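Local coordinates for protein pyroglutamyl-peptidase I (Fervidobacterium islandicum, PDB 6LTQ) that removes N-terminal pyroglutamyl (5-oxoproline) residues from peptides, probably by a cysteine-dependent mechanism, at residues G89-L100 with I143-Q153; M126-V134 with T172-H180. One frame throughout, in Å; residues are numbered along the deposited sequence.

Contact 1: G89-L100 with I143-Q153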
ATOM      1  N   GLY D  89      12.677  -1.108  -2.174  1.00 13.18           N
ATOM      2  CA  GLY D  89      13.965  -0.573  -2.585  1.00 13.47           C
ATOM      3  C   GLY D  89      15.010  -0.733  -1.491  1.00 12.60           C
ATOM      4  O   GLY D  89      14.742  -1.283  -0.428  1.00 13.87           O
ATOM      5  N   ILE D  90      16.217  -0.242  -1.778  1.00 13.25           N
ATOM      6  CA  ILE D  90      17.264  -0.261  -0.761  1.00 14.17           C
ATOM      7  C   ILE D  90      16.861   0.712   0.352  1.00 17.02           C
ATOM      8  O   ILE D  90      16.714   1.909   0.122  1.00 13.39           O
ATOM      9  CB  ILE D  90      18.627   0.104  -1.369  1.00 14.62           C
ATOM     10  CG1 ILE D  90      18.986  -0.852  -2.534  1.00 17.80           C
ATOM     11  CG2 ILE D  90      19.689   0.107  -0.300  1.00 15.09           C
ATOM     12  CD1 ILE D  90      19.050  -2.342  -2.173  1.00 14.72           C
ATOM     13  N   ARG D  91      16.651   0.177   1.548  1.00 10.53           N
ATOM     14  CA  ARG D  91      16.043   0.934   2.639  1.00 12.48           C
ATOM     15  C   ARG D  91      17.122   1.287   3.666  1.00 12.52           C
ATOM     16  O   ARG D  91      17.486   0.469   4.524  1.00 12.68           O
ATOM     17  CB  ARG D  91      14.898   0.134   3.243  1.00 13.63           C
ATOM     18  CG  ARG D  91      14.223   0.780   4.425  1.00 14.23           C
ATOM     19  CD  ARG D  91      12.958   0.022   4.780  1.00 16.35           C
ATOM     20  NE  ARG D  91      12.665   0.078   6.208  1.00 18.09           N
ATOM     21  CZ  ARG D  91      11.550  -0.399   6.751  1.00 33.98           C
ATOM     22  NH1 ARG D  91      11.372  -0.322   8.066  1.00 41.14           N
ATOM     23  NH2 ARG D  91      10.606  -0.942   5.975  1.00 26.91           N
ATOM     24  N   LEU D  92      17.623   2.508   3.570  1.00 12.05           N
ATOM     25  CA  LEU D  92      18.699   2.980   4.428  1.00 13.86           C
ATOM     26  C   LEU D  92      18.111   3.487   5.739  1.00 14.89           C
ATOM     27  O   LEU D  92      17.309   4.432   5.748  1.00 12.23           O
ATOM     28  CB  LEU D  92      19.481   4.084   3.716  1.00  7.81           C
ATOM     29  CG  LEU D  92      19.872   3.640   2.307  1.00 16.10           C
ATOM     30  CD1 LEU D  92      20.172   4.832   1.453  1.00 16.92           C
ATOM     31  CD2 LEU D  92      21.093   2.694   2.341  1.00 17.43           C
ATOM     32  N   GLU D  93      18.513   2.866   6.843  1.00  9.94           N
ATOM     33  CA  GLU D  93      17.917   3.144   8.147  1.00 10.68           C
ATOM     34  C   GLU D  93      18.714   4.211   8.888  1.00 20.55           C
ATOM     35  O   GLU D  93      19.914   4.049   9.139  1.00 14.32           O
ATOM     36  CB  GLU D  93      17.836   1.860   8.969  1.00 12.55           C
ATOM     37  CG  GLU D  93      16.949   0.793   8.337  1.00 15.96           C
ATOM     38  CD  GLU D  93      15.456   1.133   8.370  1.00 19.37           C
ATOM     39  OE1 GLU D  93      15.070   2.211   8.891  1.00 13.42           O
ATOM     40  OE2 GLU D  93      14.658   0.283   7.909  1.00 17.16           O
ATOM     41  N   ARG D  94      18.038   5.291   9.272  1.00 14.34           N
ATOM     42  CA  ARG D  94      18.718   6.384   9.938  1.00 12.92           C
ATOM     43  C   ARG D  94      18.651   6.301  11.452  1.00  9.08           C
ATOM     44  O   ARG D  94      19.469   6.948  12.123  1.00 15.46           O
ATOM     45  CB  ARG D  94      18.115   7.724   9.480  1.00 13.19           C
ATOM     46  CG  ARG D  94      18.959   8.932   9.806  1.00 20.38           C
ATOM     47  CD  ARG D  94      18.510  10.149   9.061  1.00 15.26           C
ATOM     48  NE  ARG D  94      19.497  11.225   9.161  1.00 24.80           N
ATOM     49  CZ  ARG D  94      19.432  12.372   8.494  1.00 19.69           C
ATOM     50  NH1 ARG D  94      18.418  12.614   7.667  1.00 24.79           N
ATOM     51  NH2 ARG D  94      20.395  13.278   8.644  1.00 35.40           N
ATOM     52  N   VAL D  95      17.680   5.571  12.007  1.00 11.88           N
ATOM     53  CA  VAL D  95      17.346   5.641  13.432  1.00 12.81           C
ATOM     54  C   VAL D  95      17.356   4.243  14.025  1.00 14.23           C
ATOM     55  O   VAL D  95      16.711   3.334  13.485  1.00 16.04           O
ATOM     56  CB  VAL D  95      15.958   6.273  13.666  1.00 17.85           C
ATOM     57  CG1 VAL D  95      15.581   6.214  15.155  1.00 15.26           C
ATOM     58  CG2 VAL D  95      15.921   7.690  13.152  1.00 14.84           C
ATOM     59  N   ALA D  96      18.039   4.081  15.166  1.00 12.63           N
ATOM     60  CA  ALA D  96      17.965   2.862  15.960  1.00 16.22           C
ATOM     61  C   ALA D  96      17.434   3.224  17.337  1.00 12.00           C
ATOM     62  O   ALA D  96      17.925   4.169  17.955  1.00 15.69           O
ATOM     63  CB  ALA D  96      19.346   2.184  16.074  1.00 14.96           C
ATOM     64  N   ILE D  97      16.449   2.485  17.825  1.00 15.03           N
ATOM     65  CA  ILE D  97      15.820   2.853  19.082  1.00 15.73           C
ATOM     66  C   ILE D  97      16.093   1.796  20.145  1.00 20.25           C
ATOM     67  O   ILE D  97      16.310   0.617  19.862  1.00 17.90           O
ATOM     68  CB  ILE D  97      14.306   3.087  18.924  1.00 18.26           C
ATOM     69  CG1 ILE D  97      13.618   1.793  18.514  1.00 19.76           C
ATOM     70  CG2 ILE D  97      14.048   4.194  17.893  1.00 24.72           C
ATOM     71  CD1 ILE D  97      12.135   1.801  18.851  1.00 29.91           C
ATOM     72  N   ASN D  98      16.020   2.234  21.399  1.00 20.65           N
ATOM     73  CA  ASN D  98      16.384   1.404  22.553  1.00 19.58           C
ATOM     74  C   ASN D  98      15.197   0.555  23.013  1.00 24.10           C
ATOM     75  O   ASN D  98      14.668   0.710  24.114  1.00 23.44           O
ATOM     76  CB  ASN D  98      16.894   2.300  23.672  1.00 23.74           C
ATOM     77  CG  ASN D  98      17.495   1.511  24.829  1.00 30.70           C
ATOM     78  OD1 ASN D  98      17.753   0.313  24.716  1.00 20.91           O
ATOM     79  ND2 ASN D  98      17.714   2.187  25.945  1.00 26.12           N
ATOM     80  N   LEU D  99      14.788  -0.386  22.155  1.00 20.24           N
ATOM     81  CA  LEU D  99      13.571  -1.135  22.443  1.00 21.30           C
ATOM     82  C   LEU D  99      13.562  -2.464  21.712  1.00 23.89           C
ATOM     83  O   LEU D  99      13.806  -2.502  20.505  1.00 17.87           O
ATOM     84  CB  LEU D  99      12.320  -0.330  22.030  1.00 18.81           C
ATOM     85  CG  LEU D  99      11.025  -0.864  22.629  1.00 26.04           C
ATOM     86  CD1 LEU D  99      11.040  -0.595  24.134  1.00 32.16           C
ATOM     87  CD2 LEU D  99       9.795  -0.237  21.972  1.00 29.35           C
ATOM     88  N   LEU D 100      13.234  -3.535  22.434  1.00 19.12           N
ATOM     89  CA  LEU D 100      12.846  -4.811  21.849  1.00 21.74           C
ATOM     90  C   LEU D 100      11.345  -4.972  22.007  1.00 24.37           C
ATOM     91  O   LEU D 100      10.832  -4.968  23.133  1.00 31.29           O
ATOM     92  CB  LEU D 100      13.571  -5.977  22.514  1.00 23.37           C
ATOM     93  CG  LEU D 100      15.064  -5.784  22.722  1.00 23.97           C
ATOM     94  CD1 LEU D 100      15.594  -6.849  23.683  1.00 36.12           C
ATOM     95  CD2 LEU D 100      15.801  -5.859  21.402  1.00 23.64           C
ATOM     96  N   ILE D 143      19.417   2.742  -8.972  1.00 15.27           N
ATOM     97  CA  ILE D 143      18.956   1.744  -8.016  1.00 14.59           C
ATOM     98  C   ILE D 143      17.941   2.398  -7.090  1.00 10.78           C
ATOM     99  O   ILE D 143      18.280   3.369  -6.393  1.00 14.12           O
ATOM    100  CB  ILE D 143      20.125   1.136  -7.225  1.00 16.49           C
ATOM    101  CG1 ILE D 143      21.146   0.516  -8.193  1.00 22.30           C
ATOM    102  CG2 ILE D 143      19.616   0.087  -6.267  1.00 18.39           C
ATOM    103  CD1 ILE D 143      22.333  -0.181  -7.494  1.00 19.49           C
ATOM    104  N   PRO D 144      16.712   1.893  -7.000  1.00 13.01           N
ATOM    105  CA  PRO D 144      15.741   2.450  -6.044  1.00 12.69           C
ATOM    106  C   PRO D 144      16.271   2.384  -4.615  1.00 14.22           C
ATOM    107  O   PRO D 144      16.751   1.344  -4.163  1.00 13.06           O
ATOM    108  CB  PRO D 144      14.501   1.558  -6.226  1.00 12.65           C
ATOM    109  CG  PRO D 144      14.640   1.014  -7.611  1.00 14.25           C
ATOM    110  CD  PRO D 144      16.127   0.843  -7.855  1.00 13.37           C
ATOM    111  N   ALA D 145      16.186   3.507  -3.905  1.00 15.18           N
ATOM    112  CA  ALA D 145      16.755   3.592  -2.569  1.00 14.18           C
ATOM    113  C   ALA D 145      16.105   4.758  -1.853  1.00 14.11           C
ATOM    114  O   ALA D 145      15.699   5.737  -2.486  1.00 15.01           O
ATOM    115  CB  ALA D 145      18.288   3.773  -2.592  1.00 12.41           C
ATOM    116  N   PHE D 146      15.978   4.636  -0.536  1.00 13.19           N
ATOM    117  CA  PHE D 146      15.353   5.723   0.203  1.00 13.76           C
ATOM    118  C   PHE D 146      15.763   5.629   1.663  1.00 12.55           C
ATOM    119  O   PHE D 146      16.286   4.609   2.130  1.00 12.57           O
ATOM    120  CB  PHE D 146      13.816   5.692   0.053  1.00 19.96           C
ATOM    121  CG  PHE D 146      13.211   4.331   0.283  1.00 13.97           C
ATOM    122  CD1 PHE D 146      12.854   3.919   1.560  1.00 12.02           C
ATOM    123  CD2 PHE D 146      13.013   3.460  -0.787  1.00 15.36           C
ATOM    124  CE1 PHE D 146      12.278   2.658   1.775  1.00 12.69           C
ATOM    125  CE2 PHE D 146      12.465   2.177  -0.574  1.00 17.15           C
ATOM    126  CZ  PHE D 146      12.093   1.787   0.696  1.00 15.34           C
ATOM    127  N   VAL D 147      15.498   6.700   2.391  1.00 12.16           N
ATOM    128  CA  VAL D 147      15.858   6.779   3.799  1.00 12.61           C
ATOM    129  C   VAL D 147      14.637   6.447   4.639  1.00 18.63           C
ATOM    130  O   VAL D 147      13.544   6.993   4.420  1.00 15.54           O
ATOM    131  CB  VAL D 147      16.415   8.169   4.150  1.00 13.34           C
ATOM    132  CG1 VAL D 147      16.660   8.277   5.657  1.00 10.51           C
ATOM    133  CG2 VAL D 147      17.707   8.423   3.364  1.00 16.21           C
ATOM    134  N   SER D 148      14.831   5.577   5.621  1.00  9.48           N
ATOM    135  CA  SER D 148      13.794   5.139   6.538  1.00 14.70           C
ATOM    136  C   SER D 148      14.131   5.624   7.941  1.00 13.36           C
ATOM    137  O   SER D 148      15.307   5.770   8.298  1.00 12.16           O
ATOM    138  CB  SER D 148      13.675   3.601   6.527  1.00 14.71           C
ATOM    139  OG  SER D 148      12.966   3.116   7.664  1.00 12.02           O
ATOM    140  N   TYR D 149      13.092   5.876   8.740  1.00  9.00           N
ATOM    141  CA  TYR D 149      13.277   6.361  10.103  1.00 11.33           C
ATOM    142  C   TYR D 149      12.802   5.374  11.152  1.00 13.70           C
ATOM    143  O   TYR D 149      12.783   5.712  12.341  1.00 12.53           O
ATOM    144  CB  TYR D 149      12.583   7.721  10.284  1.00 13.26           C
ATOM    145  CG  TYR D 149      13.334   8.778   9.539  1.00 13.25           C
ATOM    146  CD1 TYR D 149      13.212   8.914   8.163  1.00 15.57           C
ATOM    147  CD2 TYR D 149      14.220   9.617  10.210  1.00 15.68           C
ATOM    148  CE1 TYR D 149      13.967   9.902   7.468  1.00 15.78           C
ATOM    149  CE2 TYR D 149      14.950  10.564   9.551  1.00 14.28           C
ATOM    150  CZ  TYR D 149      14.827  10.708   8.188  1.00 14.24           C
ATOM    151  OH  TYR D 149      15.577  11.676   7.551  1.00 23.69           O
ATOM    152  N   THR D 150      12.421   4.161  10.760  1.00 12.82           N
ATOM    153  CA  THR D 150      12.217   3.106  11.739  1.00 12.70           C
ATOM    154  C   THR D 150      12.709   1.799  11.141  1.00 18.72           C
ATOM    155  O   THR D 150      12.294   1.409  10.041  1.00 14.80           O
ATOM    156  CB  THR D 150      10.749   2.990  12.181  1.00 15.24           C
ATOM    157  OG1 THR D 150      10.605   1.787  12.944  1.00 15.49           O
ATOM    158  CG2 THR D 150       9.801   2.930  10.997  1.00 14.51           C
ATOM    159  N   ALA D 151      13.615   1.139  11.862  1.00 14.11           N
ATOM    160  CA  ALA D 151      14.127  -0.170  11.475  1.00 15.17           C
ATOM    161  C   ALA D 151      13.399  -1.292  12.199  1.00 18.10           C
ATOM    162  O   ALA D 151      13.905  -2.422  12.283  1.00 17.24           O
ATOM    163  CB  ALA D 151      15.638  -0.230  11.732  1.00 16.25           C
ATOM    164  N   GLY D 152      12.221  -1.007  12.726  1.00 14.89           N
ATOM    165  CA  GLY D 152      11.518  -1.974  13.527  1.00 15.41           C
ATOM    166  C   GLY D 152      12.064  -2.006  14.944  1.00 16.58           C
ATOM    167  O   GLY D 152      12.866  -1.158  15.369  1.00 14.85           O
ATOM    168  N   GLN D 153      11.590  -3.004  15.698  1.00 15.60           N
ATOM    169  CA  GLN D 153      11.981  -3.217  17.089  1.00 17.62           C
ATOM    170  C   GLN D 153      12.348  -4.682  17.323  1.00 17.74           C
ATOM    171  O   GLN D 153      12.137  -5.214  18.421  1.00 16.83           O
ATOM    172  CB  GLN D 153      10.882  -2.784  18.062  1.00 19.43           C
ATOM    173  CG  GLN D 153      10.469  -1.305  17.927  1.00 19.33           C
ATOM    174  CD  GLN D 153       9.589  -1.083  16.719  1.00 19.09           C
ATOM    175  OE1 GLN D 153       9.809  -0.164  15.907  1.00 25.28           O
ATOM    176  NE2 GLN D 153       8.611  -1.927  16.573  1.00 13.56           N
TER
HETATM  177  O   HOH W   1      14.598   1.953  14.397  1.00 14.47           O
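Arg91 holds CG trans to its backbone N (chi1 177°) and bends at CG-CD, a course that takes CG past Phe146 CE1 and brings the guanidinium to the loop after strand 145-148. Glu93, folded at chi2 (-70°), turns its carboxylate back toward Ser148, whose OG donates to Glu93 OE1 (2.6 Å) on the syn side, 33° out of the carboxylate plane. OE2 of Glu93 is met, also syn, by Arg91 NE at 2.6 Å in a salt bridge, and has a further partner in His180. Arg91 NH1 donates to Thr150 O (2.8 Å) in the carbonyl plane, while NH2 reaches Ser87. The methyl of Ala151 packs on Glu93, CB to CD 3.6 Å, so polar and apolar contacts together limit rotation of the carboxylate. Replacing Arg91 by a leucine would probably leave Thr150 O without this donor and Glu93 OE2 without its guanidinium mate, the carboxylate then relying on Ser148 and His180.

Phe146 lays one ring face over Ile90 O and sets its edge at Gly89 N, with Phe146 CE2 packed on Gly89. On the subunit boundary, Arg94 runs alongside Tyr149 and NH1 donates to Tyr149 OH (3.0 Å), whereas NH2 forms a salt bridge with Asp114 of the second subunit. Past the Glu93-Ser148 pair, a water bridges Val95 O (2.7 Å) and Ala151 N (2.8 Å).

The backbones pair in register from Ile90-Ala145 to Glu93-Ser148, with bonds alternating in direction, such as Phe146 N to Ile90 O and Leu92 N to Phe146 O. This is parallel pairing that adds strand 145-148 alongside strand 90-97 in the sheet of an alpha/beta fold, with Glu93 placed as the acidic member of the probable Cys-His-Glu triad of pyroglutamyl peptidases.

Contact 2: M126-V134 with T172-H180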
ATOM      1  N   MET D 126      20.846   8.206  16.054  1.00 13.24           N
ATOM      2  CA  MET D 126      20.866   8.312  14.605  1.00 17.62           C
ATOM      3  C   MET D 126      22.266   8.001  14.113  1.00 21.79           C
ATOM      4  O   MET D 126      23.241   8.297  14.806  1.00 17.89           O
ATOM      5  CB  MET D 126      20.452   9.711  14.137  1.00 17.24           C
ATOM      6  CG  MET D 126      18.940   9.923  14.139  1.00 17.98           C
ATOM      7  SD  MET D 126      18.437  11.538  13.515  1.00 24.60           S
ATOM      8  CE  MET D 126      18.774  12.576  14.953  1.00 18.28           C
ATOM      9  N   THR D 127      22.363   7.394  12.921  1.00 16.24           N
ATOM     10  CA  THR D 127      23.674   7.206  12.301  1.00 20.24           C
ATOM     11  C   THR D 127      24.335   8.551  12.038  1.00 21.99           C
ATOM     12  O   THR D 127      23.676   9.570  11.812  1.00 19.17           O
ATOM     13  CB  THR D 127      23.588   6.429  10.973  1.00 22.68           C
ATOM     14  OG1 THR D 127      24.918   6.204  10.470  1.00 18.93           O
ATOM     15  CG2 THR D 127      22.820   7.237   9.921  1.00 13.05           C
ATOM     16  N   ARG D 128      25.665   8.555  12.105  1.00 23.07           N
ATOM     17  CA  ARG D 128      26.431   9.719  11.705  1.00 19.88           C
ATOM     18  C   ARG D 128      26.944   9.609  10.281  1.00 22.33           C
ATOM     19  O   ARG D 128      27.542  10.564   9.779  1.00 21.60           O
ATOM     20  CB  ARG D 128      27.596   9.945  12.676  1.00 27.79           C
ATOM     21  CG  ARG D 128      27.166   9.928  14.137  1.00 35.47           C
ATOM     22  CD  ARG D 128      28.327  10.280  15.072  1.00 46.07           C
ATOM     23  NE  ARG D 128      29.419   9.311  15.005  1.00 48.62           N
ATOM     24  CZ  ARG D 128      30.626   9.574  14.507  1.00 44.31           C
ATOM     25  NH1 ARG D 128      30.908  10.779  14.014  1.00 43.77           N
ATOM     26  NH2 ARG D 128      31.554   8.625  14.490  1.00 48.78           N
ATOM     27  N   VAL D 129      26.700   8.479   9.615  1.00 16.35           N
ATOM     28  CA  VAL D 129      27.013   8.351   8.195  1.00 19.40           C
ATOM     29  C   VAL D 129      26.143   9.324   7.408  1.00 23.85           C
ATOM     30  O   VAL D 129      24.994   9.607   7.778  1.00 22.89           O
ATOM     31  CB  VAL D 129      26.783   6.893   7.738  1.00 24.12           C
ATOM     32  CG1 VAL D 129      27.012   6.711   6.238  1.00 25.49           C
ATOM     33  CG2 VAL D 129      27.648   5.926   8.544  1.00 17.96           C
ATOM     34  N   LYS D 130      26.692   9.852   6.314  1.00 17.42           N
ATOM     35  CA  LYS D 130      25.975  10.800   5.462  1.00 17.31           C
ATOM     36  C   LYS D 130      24.927  10.033   4.657  1.00 18.40           C
ATOM     37  O   LYS D 130      25.105   9.699   3.485  1.00 16.75           O
ATOM     38  CB  LYS D 130      26.939  11.545   4.559  1.00 24.56           C
ATOM     39  CG  LYS D 130      27.996  12.335   5.320  1.00 35.23           C
ATOM     40  CD  LYS D 130      29.006  12.922   4.354  1.00 27.22           C
ATOM     41  CE  LYS D 130      28.474  14.197   3.714  1.00 47.51           C
ATOM     42  NZ  LYS D 130      28.939  15.424   4.427  1.00 70.18           N
ATOM     43  N   ILE D 131      23.808   9.736   5.318  1.00 18.97           N
ATOM     44  CA  ILE D 131      22.883   8.756   4.768  1.00 19.51           C
ATOM     45  C   ILE D 131      22.172   9.291   3.525  1.00 18.43           C
ATOM     46  O   ILE D 131      21.871   8.521   2.599  1.00 17.48           O
ATOM     47  CB  ILE D 131      21.911   8.293   5.871  1.00 18.89           C
ATOM     48  CG1 ILE D 131      21.052   7.119   5.393  1.00 17.70           C
ATOM     49  CG2 ILE D 131      21.062   9.451   6.420  1.00 21.77           C
ATOM     50  CD1 ILE D 131      20.306   6.441   6.553  1.00 15.05           C
ATOM     51  N   LYS D 132      21.915  10.603   3.449  1.00 18.69           N
ATOM     52  CA  LYS D 132      21.271  11.128   2.247  1.00 24.83           C
ATOM     53  C   LYS D 132      22.188  11.009   1.041  1.00 31.19           C
ATOM     54  O   LYS D 132      21.722  10.768  -0.085  1.00 19.85           O
ATOM     55  CB  LYS D 132      20.870  12.596   2.440  1.00 27.29           C
ATOM     56  CG  LYS D 132      19.862  12.831   3.543  1.00 35.31           C
ATOM     57  CD  LYS D 132      18.515  12.230   3.231  1.00 43.35           C
ATOM     58  CE  LYS D 132      17.613  13.276   2.608  1.00 50.30           C
ATOM     59  NZ  LYS D 132      17.691  14.552   3.367  1.00 39.47           N
ATOM     60  N   ALA D 133      23.496  11.166   1.256  1.00 25.57           N
ATOM     61  CA  ALA D 133      24.443  10.991   0.165  1.00 23.03           C
ATOM     62  C   ALA D 133      24.495   9.539  -0.312  1.00 19.40           C
ATOM     63  O   ALA D 133      24.696   9.295  -1.510  1.00 19.00           O
ATOM     64  CB  ALA D 133      25.837  11.476   0.593  1.00 27.35           C
ATOM     65  N   VAL D 134      24.334   8.567   0.589  1.00 18.00           N
ATOM     66  CA  VAL D 134      24.253   7.175   0.148  1.00 15.97           C
ATOM     67  C   VAL D 134      23.036   6.990  -0.757  1.00 20.63           C
ATOM     68  O   VAL D 134      23.134   6.438  -1.856  1.00 17.06           O
ATOM     69  CB  VAL D 134      24.193   6.217   1.352  1.00 17.57           C
ATOM     70  CG1 VAL D 134      24.175   4.745   0.877  1.00 14.60           C
ATOM     71  CG2 VAL D 134      25.355   6.452   2.308  1.00 18.72           C
ATOM     72  N   THR D 172      34.282   2.492  19.176  1.00 32.45           N
ATOM     73  CA  THR D 172      34.373   1.369  18.247  1.00 31.21           C
ATOM     74  C   THR D 172      33.028   0.722  18.144  1.00 28.78           C
ATOM     75  O   THR D 172      32.438   0.298  19.177  1.00 32.24           O
ATOM     76  CB  THR D 172      35.446   0.357  18.687  1.00 43.48           C
ATOM     77  OG1 THR D 172      36.742   0.923  18.466  1.00 44.49           O
ATOM     78  CG2 THR D 172      35.340  -0.919  17.865  1.00 27.86           C
ATOM     79  N   PRO D 173      32.450   0.591  16.923  1.00 35.01           N
ATOM     80  CA  PRO D 173      33.021   1.102  15.656  1.00 24.52           C
ATOM     81  C   PRO D 173      32.988   2.648  15.555  1.00 23.12           C
ATOM     82  O   PRO D 173      32.300   3.182  16.401  1.00 28.76           O
ATOM     83  CB  PRO D 173      32.104   0.451  14.604  1.00 28.27           C
ATOM     84  CG  PRO D 173      30.780   0.288  15.302  1.00 31.33           C
ATOM     85  CD  PRO D 173      31.126  -0.049  16.735  1.00 28.53           C
ATOM     86  N   LYS D 174      33.692   3.338  14.651  1.00 21.94           N
ATOM     87  CA  LYS D 174      33.501   4.774  14.502  1.00 23.75           C
ATOM     88  C   LYS D 174      32.131   5.113  13.899  1.00 34.83           C
ATOM     89  O   LYS D 174      31.551   6.178  14.189  1.00 28.13           O
ATOM     90  CB  LYS D 174      34.674   5.295  13.691  1.00 31.16           C
ATOM     91  CG  LYS D 174      35.884   5.632  14.564  1.00 54.99           C
ATOM     92  CD  LYS D 174      36.431   4.628  15.509  1.00 63.06           C
ATOM     93  CE  LYS D 174      37.264   5.563  16.375  1.00 67.24           C
ATOM     94  NZ  LYS D 174      37.366   5.084  17.710  1.00 66.46           N
ATOM     95  N   HIS D 175      31.632   4.250  13.013  1.00 25.32           N
ATOM     96  CA  HIS D 175      30.375   4.516  12.332  1.00 23.63           C
ATOM     97  C   HIS D 175      29.582   3.224  12.220  1.00 27.02           C
ATOM     98  O   HIS D 175      30.138   2.121  12.207  1.00 24.25           O
ATOM     99  CB  HIS D 175      30.611   5.105  10.932  1.00 25.34           C
ATOM    100  CG  HIS D 175      30.901   6.577  10.903  1.00 28.91           C
ATOM    101  ND1 HIS D 175      29.977   7.525  11.291  1.00 27.25           N
ATOM    102  CD2 HIS D 175      31.981   7.268  10.460  1.00 32.87           C
ATOM    103  CE1 HIS D 175      30.486   8.731  11.123  1.00 32.98           C
ATOM    104  NE2 HIS D 175      31.700   8.604  10.613  1.00 34.88           N
ATOM    105  N   ALA D 176      28.271   3.367  12.132  1.00 18.21           N
ATOM    106  CA  ALA D 176      27.436   2.232  11.813  1.00 15.56           C
ATOM    107  C   ALA D 176      26.295   2.706  10.928  1.00 21.94           C
ATOM    108  O   ALA D 176      25.809   3.833  11.080  1.00 18.62           O
ATOM    109  CB  ALA D 176      26.900   1.573  13.071  1.00 22.95           C
ATOM    110  N   LEU D 177      25.927   1.851   9.972  1.00 17.85           N
ATOM    111  CA  LEU D 177      24.778   2.068   9.096  1.00 18.31           C
ATOM    112  C   LEU D 177      24.050   0.738   8.936  1.00 27.17           C
ATOM    113  O   LEU D 177      24.690  -0.316   8.807  1.00 18.79           O
ATOM    114  CB  LEU D 177      25.217   2.624   7.728  1.00 16.34           C
ATOM    115  CG  LEU D 177      24.147   2.860   6.645  1.00 16.83           C
ATOM    116  CD1 LEU D 177      23.109   3.925   7.074  1.00 19.25           C
ATOM    117  CD2 LEU D 177      24.781   3.245   5.331  1.00 17.73           C
ATOM    118  N   PHE D 178      22.714   0.770   8.962  1.00 14.14           N
ATOM    119  CA  PHE D 178      21.918  -0.427   8.717  1.00 15.94           C
ATOM    120  C   PHE D 178      21.197  -0.277   7.382  1.00 16.86           C
ATOM    121  O   PHE D 178      20.600   0.769   7.110  1.00 14.13           O
ATOM    122  CB  PHE D 178      20.908  -0.695   9.836  1.00 15.66           C
ATOM    123  CG  PHE D 178      20.382  -2.090   9.808  1.00 18.99           C
ATOM    124  CD1 PHE D 178      19.445  -2.480   8.848  1.00 13.84           C
ATOM    125  CD2 PHE D 178      20.876  -3.045  10.677  1.00 19.82           C
ATOM    126  CE1 PHE D 178      19.001  -3.790   8.774  1.00 17.33           C
ATOM    127  CE2 PHE D 178      20.432  -4.352  10.610  1.00 15.55           C
ATOM    128  CZ  PHE D 178      19.501  -4.727   9.659  1.00 17.36           C
ATOM    129  N   VAL D 179      21.260  -1.312   6.552  1.00 11.61           N
ATOM    130  CA  VAL D 179      20.629  -1.315   5.227  1.00 14.74           C
ATOM    131  C   VAL D 179      19.618  -2.455   5.217  1.00 16.68           C
ATOM    132  O   VAL D 179      19.991  -3.626   5.366  1.00 15.27           O
ATOM    133  CB  VAL D 179      21.650  -1.460   4.091  1.00 18.55           C
ATOM    134  CG1 VAL D 179      20.935  -1.401   2.734  1.00 13.39           C
ATOM    135  CG2 VAL D 179      22.699  -0.352   4.168  1.00 13.14           C
ATOM    136  N   HIS D 180      18.332  -2.109   5.192  1.00 12.48           N
ATOM    137  CA  HIS D 180      17.283  -3.083   4.970  1.00 12.19           C
ATOM    138  C   HIS D 180      17.114  -3.382   3.488  1.00 14.18           C
ATOM    139  O   HIS D 180      17.245  -2.503   2.632  1.00 15.41           O
ATOM    140  CB  HIS D 180      15.962  -2.607   5.568  1.00 14.61           C
ATOM    141  CG  HIS D 180      15.706  -3.141   6.945  1.00 18.55           C
ATOM    142  ND1 HIS D 180      15.298  -2.344   7.991  1.00 21.72           N
ATOM    143  CD2 HIS D 180      15.837  -4.393   7.457  1.00 19.15           C
ATOM    144  CE1 HIS D 180      15.149  -3.082   9.078  1.00 20.44           C
ATOM    145  NE2 HIS D 180      15.481  -4.328   8.785  1.00 22.76           N
TER
HETATM  146  O   HOH W   2      27.736   6.416  12.653  1.00 21.15           O
HETATM  147  O   HOH W   3      28.600   6.740  15.224  1.00 27.44           O
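An ST turn at Thr127, in the loop leading into helix 131-140, meets the first residues of strand 175-181. Thr127 OG1 accepts from Val129 N at 3.0 Å and donates to Ala176 O at 2.6 Å, so one hydroxyl both shapes the turn and ties it to the strand. With chi1 at -176°, OG1 points away from the backbone N of Thr127 and faces both Val129 N and Ala176 O.

Next along the loop, Arg128 lays its guanidinium over one face of the His175 imidazole. The planes are 19° apart and the group centres 4.1 Å, which defines a flat, offset guanidinium-imidazole stack, with NH2 above the ring toward its rim. A bend at chi3 (-63°) turns the guanidinium back over the ring; Arg128 CB meanwhile sits at the ring edge. NH2 also donates to Lys174 O, which lies near the guanidinium plane, although the modelled separation is too short to be trusted in detail. One water joins Arg128 N, His175 ND1 and Ala176 N, and a second links Arg128 NE (2.7 Å) with Lys174 O.

The arrangement belongs to the helix-on-sheet packing of an alpha/beta fold, where helix 131-140 covers one face of the sheet. Its apolar part centres on Leu177. Val129 CG2 approaches Leu177 CB at 4.2 Å and also touches His175 CB. The terminal methyls Ile131 CD1 and Leu177 CD1 touch at 3.8 Å where the two side chains cross at a slant, and Val134 CG2 lies more loosely at Leu177 CD2 (4.4 Å). Phe220 covers Val129 and Val134 from the C-terminal end of the chain.

Contacts 1 and 2 have centres 11 Å apart and share one sheet, since strand 90-97 pairs antiparallel with strand 175-181. Their meeting point is His180: its backbone N lies 2.8 Å from Arg91 O, a probable hydrogen bond, and its ND1 lies 2.7 Å from Glu93 OE2. His180 NE2 in turn hydrogen-bonds to a sulfonate oxygen of the oxidised cysteine at position 156, a sequence of contacts consistent with a Cys-His-Glu catalytic triad. Ala151 O of contact 1 also packs 3.5 Å from His180 CE1. On the helix side, Ile131 CD1 of contact 2 comes within 3.5 Å of Glu93 O. Both contacts touch the second subunit, whose Asp114 receives Arg94 and Lys132.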